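Local coordinates for outer membrane protein Omp121 (Bacteroides thetaiotaomicron, PDB 5FQ8) that probably takes up nutrients across the bacterial outer membrane as a TonB-dependent receptor that also binds metal ions, at residues F253-S258 with F274-D279. Residues are numbered along the deposited sequence; the frame is centred on the assembly and turned at random.
Sequences FRYSNS and FSQISD. With KR0 (3-decanoyloxypropyl decanoate), chain Q.
Tyr255 lays one face of its ring over Ser278, whose CB comes within 3.4 Å of the tyrosine CZ in a CH-pi contact. Chi1 of 61° wedges the tyrosine CG between its own backbone N and carbonyl carbon, and this swings the ring across the neighbouring strand, while Ser278 OG bonds to Asp291. Beside it, Gln276 bends at chi2 (-87°); its NE2 approaches Tyr255 CE1 obliquely, the amide plane turned 24° from the ring plane. The same amide offers OE1 to Asn257 ND2 in a weak bond of 3.3 Å, whereas Asn257 OD1 turns to Tyr179. The segments 253-258 and 274-279 lie on the two antiparallel strands, 252-264 and 268-280, of one hairpin of the transmembrane beta-barrel, with Tyr255, Asn257, Gln276 and Ser278 on one face. From the other face, the Ser256 side chain donates OG to backbone Gln276 O at 3.1 Å; backbone Asn257 N reaches that oxygen from the opposite side of its carbonyl plane, so two donors grip it. The aliphatic part of Arg254 crosses the Asp279 carboxylate at a slant, with NE 5.2 Å from Asp279 OD2 and so no salt bridge, and the guanidinium goes on to Arg56 O of the plug. Phe274 meets lipid: C14 of 3-decanoyloxypropyl decanoate sits over its ring, 3.4 Å from CZ. With an alanine in its place, a gap would probably open beneath that decanoyl chain, which would lose the ring face it lies on.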
# COMPACT_ATOMS: atom_id res chain seq x y z
N PHE B 253 -17.52 15.20 26.61
CA PHE B 253 -18.75 14.59 27.07
C PHE B 253 -18.69 13.10 26.82
O PHE B 253 -18.11 12.66 25.82
CB PHE B 253 -19.96 15.18 26.40
CG PHE B 253 -21.26 14.65 26.91
CD1 PHE B 253 -21.82 15.15 28.07
CD2 PHE B 253 -21.92 13.64 26.24
CE1 PHE B 253 -23.02 14.66 28.54
CE2 PHE B 253 -23.12 13.15 26.70
CZ PHE B 253 -23.66 13.66 27.86
N ARG B 254 -19.25 12.32 27.75
CA ARG B 254 -19.26 10.87 27.65
C ARG B 254 -20.57 10.37 28.24
O ARG B 254 -20.96 10.79 29.33
CB ARG B 254 -18.06 10.26 28.38
CG ARG B 254 -17.98 8.75 28.31
CD ARG B 254 -17.05 8.13 29.35
NE ARG B 254 -17.72 7.80 30.61
CZ ARG B 254 -17.19 7.03 31.55
NH1 ARG B 254 -16.00 6.50 31.37
NH2 ARG B 254 -17.84 6.78 32.67
N TYR B 255 -21.25 9.49 27.50
CA TYR B 255 -22.49 8.88 27.98
C TYR B 255 -22.36 7.37 27.94
O TYR B 255 -21.86 6.82 26.97
CB TYR B 255 -23.69 9.33 27.18
CG TYR B 255 -23.68 9.00 25.71
CD1 TYR B 255 -24.18 7.80 25.25
CD2 TYR B 255 -23.23 9.92 24.78
CE1 TYR B 255 -24.19 7.50 23.90
CE2 TYR B 255 -23.24 9.63 23.44
CZ TYR B 255 -23.72 8.42 23.01
OH TYR B 255 -23.75 8.11 21.68
N SER B 256 -22.76 6.71 29.02
CA SER B 256 -22.62 5.27 29.15
C SER B 256 -23.95 4.64 29.49
O SER B 256 -24.77 5.24 30.19
CB SER B 256 -21.61 4.89 30.21
OG SER B 256 -21.75 3.50 30.48
N ASN B 257 -24.16 3.41 29.01
CA ASN B 257 -25.35 2.63 29.29
C ASN B 257 -24.91 1.20 29.54
O ASN B 257 -24.24 0.61 28.69
CB ASN B 257 -26.35 2.68 28.12
CG ASN B 257 -27.02 4.02 27.97
OD1 ASN B 257 -27.92 4.35 28.71
ND2 ASN B 257 -26.60 4.79 27.00
N SER B 258 -25.28 0.64 30.68
CA SER B 258 -24.93 -0.73 31.02
C SER B 258 -26.14 -1.47 31.55
O SER B 258 -26.85 -0.95 32.40
CB SER B 258 -23.81 -0.76 32.04
OG SER B 258 -23.59 -2.09 32.47
N PHE B 274 -24.45 -6.19 28.90
CA PHE B 274 -24.17 -5.33 27.76
C PHE B 274 -23.68 -4.00 28.29
O PHE B 274 -24.24 -3.47 29.25
CB PHE B 274 -25.41 -5.13 26.90
CG PHE B 274 -25.32 -3.97 25.96
CD1 PHE B 274 -24.73 -4.12 24.71
CD2 PHE B 274 -25.84 -2.73 26.29
CE1 PHE B 274 -24.66 -3.07 23.83
CE2 PHE B 274 -25.76 -1.68 25.40
CZ PHE B 274 -25.17 -1.85 24.17
N SER B 275 -22.67 -3.44 27.65
CA SER B 275 -22.16 -2.13 28.05
C SER B 275 -21.93 -1.28 26.83
O SER B 275 -21.57 -1.79 25.77
CB SER B 275 -20.88 -2.26 28.85
OG SER B 275 -19.95 -3.00 28.11
N GLN B 276 -22.13 0.02 26.99
CA GLN B 276 -21.99 0.97 25.90
C GLN B 276 -21.36 2.24 26.45
O GLN B 276 -21.75 2.72 27.51
CB GLN B 276 -23.33 1.28 25.26
CG GLN B 276 -23.29 2.27 24.13
CD GLN B 276 -23.38 3.68 24.60
OE1 GLN B 276 -23.62 3.93 25.77
NE2 GLN B 276 -23.18 4.62 23.71
N ILE B 277 -20.39 2.77 25.71
CA ILE B 277 -19.62 3.95 26.11
C ILE B 277 -19.32 4.75 24.85
O ILE B 277 -18.95 4.18 23.83
CB ILE B 277 -18.32 3.54 26.83
CG1 ILE B 277 -18.64 2.80 28.11
CG2 ILE B 277 -17.49 4.74 27.14
CD1 ILE B 277 -17.44 2.43 28.89
N SER B 278 -19.48 6.06 24.93
CA SER B 278 -19.25 6.92 23.78
C SER B 278 -18.64 8.23 24.24
O SER B 278 -19.35 9.12 24.70
CB SER B 278 -20.53 7.18 23.00
OG SER B 278 -20.83 6.07 22.19
N ASP B 279 -17.34 8.38 24.04
CA ASP B 279 -16.60 9.52 24.55
C ASP B 279 -16.21 10.43 23.40
O ASP B 279 -15.68 9.97 22.39
CB ASP B 279 -15.37 9.02 25.30
CG ASP B 279 -14.94 9.96 26.36
OD1 ASP B 279 -15.36 11.13 26.31
OD2 ASP B 279 -14.18 9.52 27.25
C1 KR0 Q . -30.19 -0.21 12.21
O1 KR0 Q . -30.45 -0.06 13.60
C2 KR0 Q . -29.28 -1.43 12.14
C3 KR0 Q . -27.99 -1.20 12.90
C4 KR0 Q . -26.54 -0.22 18.97
O4 KR0 Q . -28.07 -1.44 14.30
C5 KR0 Q . -27.09 -0.75 15.13
C6 KR0 Q . -27.84 -0.67 19.65
C7 KR0 Q . -31.75 0.31 14.15
C8 KR0 Q . -27.58 -1.32 21.01
O8 KR0 Q . -26.40 0.09 14.61
C9 KR0 Q . -28.80 -1.85 21.77
O9 KR0 Q . -32.72 -0.34 13.82
C10 KR0 Q . -26.91 -1.08 16.60
C11 KR0 Q . -26.66 0.14 17.48
C12 KR0 Q . -31.87 1.46 15.13
C13 KR0 Q . -31.47 1.03 16.54
C14 KR0 Q . -28.37 -2.48 23.10
C15 KR0 Q . -29.38 -3.45 23.70
C16 KR0 Q . -28.69 -4.65 24.31
C17 KR0 Q . -32.58 0.28 17.26
C18 KR0 Q . -32.00 -0.82 18.15
C19 KR0 Q . -32.05 -0.47 19.64
C20 KR0 Q . -33.20 -1.18 20.36
C21 KR0 Q . -33.03 -1.20 21.88
C22 KR0 Q . -34.20 -1.91 22.56
C23 KR0 Q . -34.05 -2.05 24.07